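Long-range contact in 2,3-dihydroxybenzoate-AMP ligase (Bacillus subtilis, PDB 1MDB), which belongs to the ANL superfamily of AMP-binding enzymes, pairing a large N-terminal region with a smaller C-terminal domain, and here holds adenosine monophosphate and 2,3-dihydroxy-benzoic acid: residues 115-129 against 144-157. Residues are numbered along the deposited sequence; the frame is centred on the assembly and turned at random.
Sequences TYFCEFAEAAAYIIP and VQSKLPTLKNIIVA
Tyr126 and Ile128 pair with Ile154 and Val156 in a parallel beta ladder, the two strands of a right-handed beta-alpha-beta crossover whose connection includes helix 137-147. The axes of strands 125-129 and 154-157 come within 4.5 Å and are inclined by 24°, and the backbone bonds alternate in direction: Tyr126 N to Asn153 O (3.0 Å), Ile155 N to Tyr126 O, Ile128 N to Ile155 O, and Ala157 N to Ile128 O.

The tight part lies on the face of Tyr126, Ile128 and Ile154, under helix 137-147. With CG anti to the backbone N (chi1 178°), the Tyr126 ring swings over that face; Ile154 CD1 approaches the ring rim near its plane and sits 3.7 Å from Tyr126 CB. Leu151 CD2 touches both Tyr126 CB and Cys118 SG from one side (4.0 Å to the sulfur), joining strand to helix 111-120. Leu148 CD1 presses unusually close on Cys118 CB, at 3.5 Å. The ring hydroxyl is bonded to Gln81, beyond the ladder. On the other face Ile127 CG1 runs alongside Ile155 CB, against Phe67 of helix 53-70.

Solvent reaches the outer margin of the helical end, where exposed Lys147 and Glu119 flank the contact, the Lys147 chain passing across Thr115 with its aliphatic CD. At the start of the ladder, Ala124 O accepts from a water and, at 3.2 Å, from Asn153 ND2, the N-H...O angle being 149° and the oxygen tilted from the amide plane.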
ATOM      1  N   THR A 115       8.845   9.643 -15.657  1.00 28.43           N
ATOM      2  CA  THR A 115       9.874  10.626 -15.999  1.00 30.27           C
ATOM      3  C   THR A 115      10.301  11.379 -14.732  1.00 29.27           C
ATOM      4  O   THR A 115      11.479  11.653 -14.522  1.00 31.10           O
ATOM      5  CB  THR A 115       9.351  11.628 -17.062  1.00 28.70           C
ATOM      6  OG1 THR A 115       9.033  10.911 -18.256  1.00 28.02           O
ATOM      7  CG2 THR A 115      10.405  12.680 -17.392  1.00 30.96           C
ATOM      8  N   TYR A 116       9.332  11.698 -13.886  1.00 29.56           N
ATOM      9  CA  TYR A 116       9.608  12.394 -12.638  1.00 28.65           C
ATOM     10  C   TYR A 116      10.484  11.529 -11.730  1.00 29.36           C
ATOM     11  O   TYR A 116      11.534  11.973 -11.255  1.00 28.05           O
ATOM     12  CB  TYR A 116       8.294  12.726 -11.940  1.00 32.88           C
ATOM     13  CG  TYR A 116       8.469  13.248 -10.534  1.00 36.06           C
ATOM     14  CD1 TYR A 116       9.125  14.453 -10.295  1.00 38.09           C
ATOM     15  CD2 TYR A 116       7.988  12.531  -9.443  1.00 35.60           C
ATOM     16  CE1 TYR A 116       9.297  14.929  -9.005  1.00 41.92           C
ATOM     17  CE2 TYR A 116       8.153  12.996  -8.148  1.00 40.04           C
ATOM     18  CZ  TYR A 116       8.809  14.194  -7.936  1.00 42.17           C
ATOM     19  OH  TYR A 116       8.995  14.658  -6.655  1.00 49.10           O
ATOM     20  N   PHE A 117      10.056  10.289 -11.496  1.00 27.62           N
ATOM     21  CA  PHE A 117      10.820   9.370 -10.654  1.00 27.54           C
ATOM     22  C   PHE A 117      12.261   9.201 -11.154  1.00 27.94           C
ATOM     23  O   PHE A 117      13.199   9.147 -10.356  1.00 26.96           O
ATOM     24  CB  PHE A 117      10.149   7.985 -10.623  1.00 27.14           C
ATOM     25  CG  PHE A 117       8.729   7.991 -10.104  1.00 26.72           C
ATOM     26  CD1 PHE A 117       7.869   6.937 -10.402  1.00 30.15           C
ATOM     27  CD2 PHE A 117       8.255   9.030  -9.311  1.00 26.40           C
ATOM     28  CE1 PHE A 117       6.553   6.919  -9.920  1.00 29.50           C
ATOM     29  CE2 PHE A 117       6.945   9.021  -8.827  1.00 26.01           C
ATOM     30  CZ  PHE A 117       6.093   7.964  -9.132  1.00 26.58           C
ATOM     31  N   CYS A 118      12.434   9.104 -12.472  1.00 27.62           N
ATOM     32  CA  CYS A 118      13.762   8.906 -13.051  1.00 31.11           C
ATOM     33  C   CYS A 118      14.643  10.144 -12.924  1.00 34.42           C
ATOM     34  O   CYS A 118      15.847  10.034 -12.666  1.00 34.19           O
ATOM     35  CB  CYS A 118      13.652   8.489 -14.527  1.00 28.51           C
ATOM     36  SG  CYS A 118      13.020   6.804 -14.809  1.00 28.81           S
ATOM     37  N   GLU A 119      14.047  11.320 -13.108  1.00 35.67           N
ATOM     38  CA  GLU A 119      14.784  12.582 -12.997  1.00 36.38           C
ATOM     39  C   GLU A 119      15.176  12.829 -11.545  1.00 34.50           C
ATOM     40  O   GLU A 119      16.350  12.894 -11.200  1.00 33.52           O
ATOM     41  CB  GLU A 119      13.917  13.750 -13.458  1.00 39.45           C
ATOM     42  CG  GLU A 119      14.289  14.355 -14.789  1.00 45.97           C
ATOM     43  CD  GLU A 119      13.497  15.620 -15.063  1.00 48.43           C
ATOM     44  OE1 GLU A 119      13.658  16.595 -14.300  1.00 52.69           O
ATOM     45  OE2 GLU A 119      12.709  15.639 -16.030  1.00 50.80           O
ATOM     46  N   PHE A 120      14.159  12.990 -10.709  1.00 33.20           N
ATOM     47  CA  PHE A 120      14.338  13.233  -9.287  1.00 32.25           C
ATOM     48  C   PHE A 120      15.355  12.271  -8.671  1.00 33.47           C
ATOM     49  O   PHE A 120      16.358  12.700  -8.108  1.00 33.96           O
ATOM     50  CB  PHE A 120      12.986  13.098  -8.595  1.00 29.76           C
ATOM     51  CG  PHE A 120      12.971  13.573  -7.173  1.00 26.73           C
ATOM     52  CD1 PHE A 120      13.558  14.782  -6.820  1.00 27.40           C
ATOM     53  CD2 PHE A 120      12.308  12.842  -6.198  1.00 24.53           C
ATOM     54  CE1 PHE A 120      13.478  15.258  -5.512  1.00 28.72           C
ATOM     55  CE2 PHE A 120      12.220  13.311  -4.883  1.00 26.68           C
ATOM     56  CZ  PHE A 120      12.804  14.518  -4.541  1.00 26.18           C
ATOM     57  N   ALA A 121      15.105  10.972  -8.792  1.00 32.73           N
ATOM     58  CA  ALA A 121      16.009   9.976  -8.238  1.00 32.12           C
ATOM     59  C   ALA A 121      17.299   9.813  -9.047  1.00 34.02           C
ATOM     60  O   ALA A 121      18.200   9.071  -8.641  1.00 32.14           O
ATOM     61  CB  ALA A 121      15.292   8.640  -8.129  1.00 33.56           C
ATOM     62  N   GLU A 122      17.391  10.501 -10.185  1.00 33.81           N
ATOM     63  CA  GLU A 122      18.582  10.404 -11.026  1.00 34.37           C
ATOM     64  C   GLU A 122      18.860   8.922 -11.258  1.00 33.25           C
ATOM     65  O   GLU A 122      19.975   8.441 -11.061  1.00 35.12           O
ATOM     66  CB  GLU A 122      19.775  11.078 -10.325  1.00 37.08           C
ATOM     67  CG  GLU A 122      19.655  12.606 -10.230  1.00 41.85           C
ATOM     68  CD  GLU A 122      20.475  13.220  -9.094  1.00 44.10           C
ATOM     69  OE1 GLU A 122      21.680  12.922  -8.983  1.00 46.68           O
ATOM     70  OE2 GLU A 122      19.910  14.009  -8.311  1.00 45.44           O
ATOM     71  N   ALA A 123      17.822   8.212 -11.681  1.00 30.85           N
ATOM     72  CA  ALA A 123      17.878   6.776 -11.926  1.00 30.91           C
ATOM     73  C   ALA A 123      18.924   6.334 -12.943  1.00 31.18           C
ATOM     74  O   ALA A 123      19.085   6.951 -14.003  1.00 30.63           O
ATOM     75  CB  ALA A 123      16.497   6.281 -12.360  1.00 29.32           C
ATOM     76  N   ALA A 124      19.620   5.250 -12.612  1.00 31.67           N
ATOM     77  CA  ALA A 124      20.645   4.680 -13.482  1.00 31.34           C
ATOM     78  C   ALA A 124      20.034   3.632 -14.402  1.00 30.82           C
ATOM     79  O   ALA A 124      20.642   3.233 -15.408  1.00 31.26           O
ATOM     80  CB  ALA A 124      21.747   4.048 -12.646  1.00 30.87           C
ATOM     81  N   ALA A 125      18.833   3.177 -14.050  1.00 29.16           N
ATOM     82  CA  ALA A 125      18.136   2.166 -14.833  1.00 26.19           C
ATOM     83  C   ALA A 125      16.627   2.183 -14.595  1.00 25.65           C
ATOM     84  O   ALA A 125      16.135   2.664 -13.568  1.00 25.58           O
ATOM     85  CB  ALA A 125      18.712   0.784 -14.523  1.00 27.01           C
ATOM     86  N   TYR A 126      15.896   1.668 -15.574  1.00 26.18           N
ATOM     87  CA  TYR A 126      14.434   1.610 -15.538  1.00 25.76           C
ATOM     88  C   TYR A 126      14.119   0.176 -15.897  1.00 26.13           C
ATOM     89  O   TYR A 126      14.536  -0.306 -16.953  1.00 26.94           O
ATOM     90  CB  TYR A 126      13.859   2.567 -16.590  1.00 26.72           C
ATOM     91  CG  TYR A 126      12.340   2.617 -16.740  1.00 25.94           C
ATOM     92  CD1 TYR A 126      11.768   3.001 -17.953  1.00 26.66           C
ATOM     93  CD2 TYR A 126      11.486   2.322 -15.681  1.00 25.35           C
ATOM     94  CE1 TYR A 126      10.396   3.089 -18.112  1.00 25.21           C
ATOM     95  CE2 TYR A 126      10.108   2.410 -15.829  1.00 23.18           C
ATOM     96  CZ  TYR A 126       9.569   2.796 -17.053  1.00 26.48           C
ATOM     97  OH  TYR A 126       8.207   2.911 -17.224  1.00 26.11           O
ATOM     98  N   ILE A 127      13.408  -0.515 -15.014  1.00 25.92           N
ATOM     99  CA  ILE A 127      13.060  -1.918 -15.242  1.00 27.13           C
ATOM    100  C   ILE A 127      11.550  -2.121 -15.418  1.00 27.62           C
ATOM    101  O   ILE A 127      10.759  -1.801 -14.525  1.00 27.89           O
ATOM    102  CB  ILE A 127      13.570  -2.782 -14.078  1.00 25.09           C
ATOM    103  CG1 ILE A 127      15.090  -2.604 -13.944  1.00 25.54           C
ATOM    104  CG2 ILE A 127      13.215  -4.245 -14.313  1.00 27.20           C
ATOM    105  CD1 ILE A 127      15.723  -3.430 -12.821  1.00 22.48           C
ATOM    106  N   ILE A 128      11.168  -2.664 -16.572  1.00 26.37           N
ATOM    107  CA  ILE A 128       9.762  -2.890 -16.912  1.00 27.36           C
ATOM    108  C   ILE A 128       9.490  -4.255 -17.547  1.00 29.67           C
ATOM    109  O   ILE A 128      10.413  -4.957 -17.975  1.00 29.71           O
ATOM    110  CB  ILE A 128       9.270  -1.869 -17.956  1.00 26.74           C
ATOM    111  CG1 ILE A 128      10.217  -1.891 -19.163  1.00 27.21           C
ATOM    112  CG2 ILE A 128       9.175  -0.473 -17.354  1.00 29.17           C
ATOM    113  CD1 ILE A 128       9.675  -1.187 -20.390  1.00 25.21           C
ATOM    114  N   PRO A 129       8.211  -4.659 -17.592  1.00 29.32           N
ATOM    115  CA  PRO A 129       7.881  -5.946 -18.215  1.00 30.49           C
ATOM    116  C   PRO A 129       7.683  -5.552 -19.681  1.00 32.11           C
ATOM    117  O   PRO A 129       7.659  -4.357 -19.990  1.00 33.37           O
ATOM    118  CB  PRO A 129       6.569  -6.328 -17.532  1.00 31.59           C
ATOM    119  CG  PRO A 129       5.902  -4.978 -17.327  1.00 30.03           C
ATOM    120  CD  PRO A 129       7.059  -4.111 -16.850  1.00 27.18           C
ATOM    121  N   VAL A 144       9.602   7.877 -22.056  1.00 31.58           N
ATOM    122  CA  VAL A 144      10.499   8.356 -21.015  1.00 32.91           C
ATOM    123  C   VAL A 144      11.861   8.779 -21.579  1.00 33.88           C
ATOM    124  O   VAL A 144      12.310   9.893 -21.306  1.00 33.83           O
ATOM    125  CB  VAL A 144      10.679   7.301 -19.900  1.00 32.83           C
ATOM    126  CG1 VAL A 144      11.622   7.829 -18.827  1.00 32.74           C
ATOM    127  CG2 VAL A 144       9.319   6.983 -19.279  1.00 30.59           C
ATOM    128  N   GLN A 145      12.504   7.919 -22.378  1.00 33.95           N
ATOM    129  CA  GLN A 145      13.809   8.261 -22.951  1.00 35.48           C
ATOM    130  C   GLN A 145      13.792   9.558 -23.756  1.00 36.93           C
ATOM    131  O   GLN A 145      14.744  10.343 -23.695  1.00 34.91           O
ATOM    132  CB  GLN A 145      14.350   7.146 -23.858  1.00 36.13           C
ATOM    133  CG  GLN A 145      14.901   5.929 -23.147  1.00 38.30           C
ATOM    134  CD  GLN A 145      15.870   5.135 -24.025  1.00 40.73           C
ATOM    135  OE1 GLN A 145      15.707   5.067 -25.242  1.00 38.44           O
ATOM    136  NE2 GLN A 145      16.878   4.525 -23.402  1.00 37.92           N
ATOM    137  N   SER A 146      12.723   9.787 -24.519  1.00 37.06           N
ATOM    138  CA  SER A 146      12.650  11.009 -25.314  1.00 37.34           C
ATOM    139  C   SER A 146      12.618  12.234 -24.394  1.00 38.62           C
ATOM    140  O   SER A 146      12.909  13.356 -24.817  1.00 37.38           O
ATOM    141  CB  SER A 146      11.429  10.987 -26.253  1.00 37.37           C
ATOM    142  OG  SER A 146      10.204  10.982 -25.549  1.00 39.57           O
ATOM    143  N   LYS A 147      12.267  12.019 -23.130  1.00 37.91           N
ATOM    144  CA  LYS A 147      12.258  13.116 -22.176  1.00 39.43           C
ATOM    145  C   LYS A 147      13.575  13.096 -21.403  1.00 39.16           C
ATOM    146  O   LYS A 147      14.046  14.132 -20.942  1.00 40.47           O
ATOM    147  CB  LYS A 147      11.082  12.995 -21.203  1.00 40.97           C
ATOM    148  CG  LYS A 147       9.750  13.459 -21.765  1.00 43.81           C
ATOM    149  CD  LYS A 147       8.621  13.163 -20.789  1.00 48.50           C
ATOM    150  CE  LYS A 147       7.258  13.495 -21.384  1.00 50.69           C
ATOM    151  NZ  LYS A 147       6.153  13.041 -20.488  1.00 53.15           N
ATOM    152  N   LEU A 148      14.172  11.913 -21.273  1.00 38.81           N
ATOM    153  CA  LEU A 148      15.436  11.774 -20.550  1.00 39.09           C
ATOM    154  C   LEU A 148      16.433  10.932 -21.347  1.00 38.99           C
ATOM    155  O   LEU A 148      16.622   9.750 -21.068  1.00 38.59           O
ATOM    156  CB  LEU A 148      15.198  11.125 -19.179  1.00 39.26           C
ATOM    157  CG  LEU A 148      14.185  11.789 -18.239  1.00 39.48           C
ATOM    158  CD1 LEU A 148      14.060  10.964 -16.967  1.00 38.48           C
ATOM    159  CD2 LEU A 148      14.622  13.205 -17.913  1.00 38.68           C
ATOM    160  N   PRO A 149      17.093  11.541 -22.344  1.00 40.07           N
ATOM    161  CA  PRO A 149      18.080  10.883 -23.208  1.00 40.60           C
ATOM    162  C   PRO A 149      19.216  10.230 -22.433  1.00 40.33           C
ATOM    163  O   PRO A 149      19.873   9.313 -22.927  1.00 39.60           O
ATOM    164  CB  PRO A 149      18.585  12.025 -24.087  1.00 41.42           C
ATOM    165  CG  PRO A 149      17.402  12.937 -24.161  1.00 42.71           C
ATOM    166  CD  PRO A 149      16.941  12.954 -22.726  1.00 40.49           C
ATOM    167  N   THR A 150      19.444  10.708 -21.217  1.00 39.62           N
ATOM    168  CA  THR A 150      20.503  10.163 -20.378  1.00 41.80           C
ATOM    169  C   THR A 150      20.174   8.785 -19.779  1.00 41.49           C
ATOM    170  O   THR A 150      21.076   8.065 -19.347  1.00 42.67           O
ATOM    171  CB  THR A 150      20.844  11.138 -19.246  1.00 41.13           C
ATOM    172  OG1 THR A 150      19.659  11.442 -18.505  1.00 44.34           O
ATOM    173  CG2 THR A 150      21.408  12.426 -19.820  1.00 43.96           C
ATOM    174  N   LEU A 151      18.892   8.425 -19.744  1.00 40.61           N
ATOM    175  CA  LEU A 151      18.482   7.125 -19.209  1.00 39.63           C
ATOM    176  C   LEU A 151      18.791   6.085 -20.277  1.00 40.13           C
ATOM    177  O   LEU A 151      18.013   5.912 -21.214  1.00 42.92           O
ATOM    178  CB  LEU A 151      16.978   7.126 -18.904  1.00 37.78           C
ATOM    179  CG  LEU A 151      16.356   5.805 -18.421  1.00 38.19           C
ATOM    180  CD1 LEU A 151      16.994   5.398 -17.107  1.00 34.41           C
ATOM    181  CD2 LEU A 151      14.840   5.962 -18.255  1.00 34.55           C
ATOM    182  N   LYS A 152      19.916   5.386 -20.146  1.00 39.55           N
ATOM    183  CA  LYS A 152      20.294   4.404 -21.163  1.00 39.25           C
ATOM    184  C   LYS A 152      20.202   2.926 -20.810  1.00 37.62           C
ATOM    185  O   LYS A 152      20.500   2.068 -21.651  1.00 37.52           O
ATOM    186  CB  LYS A 152      21.697   4.712 -21.684  1.00 42.63           C
ATOM    187  CG  LYS A 152      21.740   5.944 -22.581  1.00 46.94           C
ATOM    188  CD  LYS A 152      23.139   6.215 -23.106  1.00 47.89           C
ATOM    189  CE  LYS A 152      24.104   6.498 -21.968  1.00 49.97           C
ATOM    190  NZ  LYS A 152      25.433   6.945 -22.470  1.00 51.37           N
ATOM    191  N   ASN A 153      19.800   2.617 -19.583  1.00 33.21           N
ATOM    192  CA  ASN A 153      19.659   1.223 -19.194  1.00 31.29           C
ATOM    193  C   ASN A 153      18.187   0.904 -18.967  1.00 29.67           C
ATOM    194  O   ASN A 153      17.667   1.047 -17.863  1.00 28.56           O
ATOM    195  CB  ASN A 153      20.483   0.928 -17.940  1.00 33.46           C
ATOM    196  CG  ASN A 153      21.978   1.071 -18.188  1.00 38.67           C
ATOM    197  OD1 ASN A 153      22.480   0.651 -19.232  1.00 39.58           O
ATOM    198  ND2 ASN A 153      22.698   1.656 -17.227  1.00 39.05           N
ATOM    199  N   ILE A 154      17.516   0.505 -20.043  1.00 28.82           N
ATOM    200  CA  ILE A 154      16.102   0.149 -20.004  1.00 27.74           C
ATOM    201  C   ILE A 154      16.082  -1.359 -20.034  1.00 26.16           C
ATOM    202  O   ILE A 154      16.433  -1.965 -21.042  1.00 26.39           O
ATOM    203  CB  ILE A 154      15.342   0.672 -21.243  1.00 29.27           C
ATOM    204  CG1 ILE A 154      15.440   2.194 -21.319  1.00 26.74           C
ATOM    205  CG2 ILE A 154      13.884   0.202 -21.193  1.00 27.92           C
ATOM    206  CD1 ILE A 154      14.863   2.903 -20.144  1.00 29.97           C
ATOM    207  N   ILE A 155      15.686  -1.966 -18.923  1.00 26.73           N
ATOM    208  CA  ILE A 155      15.658  -3.420 -18.818  1.00 26.47           C
ATOM    209  C   ILE A 155      14.229  -3.948 -18.880  1.00 28.24           C
ATOM    210  O   ILE A 155      13.338  -3.466 -18.165  1.00 30.33           O
ATOM    211  CB  ILE A 155      16.336  -3.862 -17.514  1.00 26.81           C
ATOM    212  CG1 ILE A 155      17.766  -3.309 -17.483  1.00 27.67           C
ATOM    213  CG2 ILE A 155      16.306  -5.378 -17.399  1.00 23.73           C
ATOM    214  CD1 ILE A 155      18.433  -3.319 -16.103  1.00 27.71           C
ATOM    215  N   VAL A 156      14.016  -4.941 -19.734  1.00 27.04           N
ATOM    216  CA  VAL A 156      12.692  -5.507 -19.934  1.00 26.30           C
ATOM    217  C   VAL A 156      12.592  -6.980 -19.607  1.00 28.80           C
ATOM    218  O   VAL A 156      13.354  -7.799 -20.135  1.00 30.36           O
ATOM    219  CB  VAL A 156      12.238  -5.335 -21.394  1.00 25.59           C
ATOM    220  CG1 VAL A 156      10.824  -5.861 -21.566  1.00 25.96           C
ATOM    221  CG2 VAL A 156      12.340  -3.873 -21.803  1.00 25.78           C
ATOM    222  N   ALA A 157      11.656  -7.329 -18.733  1.00 28.05           N
ATOM    223  CA  ALA A 157      11.459  -8.728 -18.414  1.00 29.89           C
ATOM    224  C   ALA A 157      10.479  -9.180 -19.483  1.00 31.09           C
ATOM    225  O   ALA A 157       9.291  -8.867 -19.423  1.00 30.76           O
ATOM    226  CB  ALA A 157      10.867  -8.900 -17.005  1.00 31.52           C
TER
HETATM  227  O   HOH W   1      21.481   4.837 -17.877  1.00 34.57           O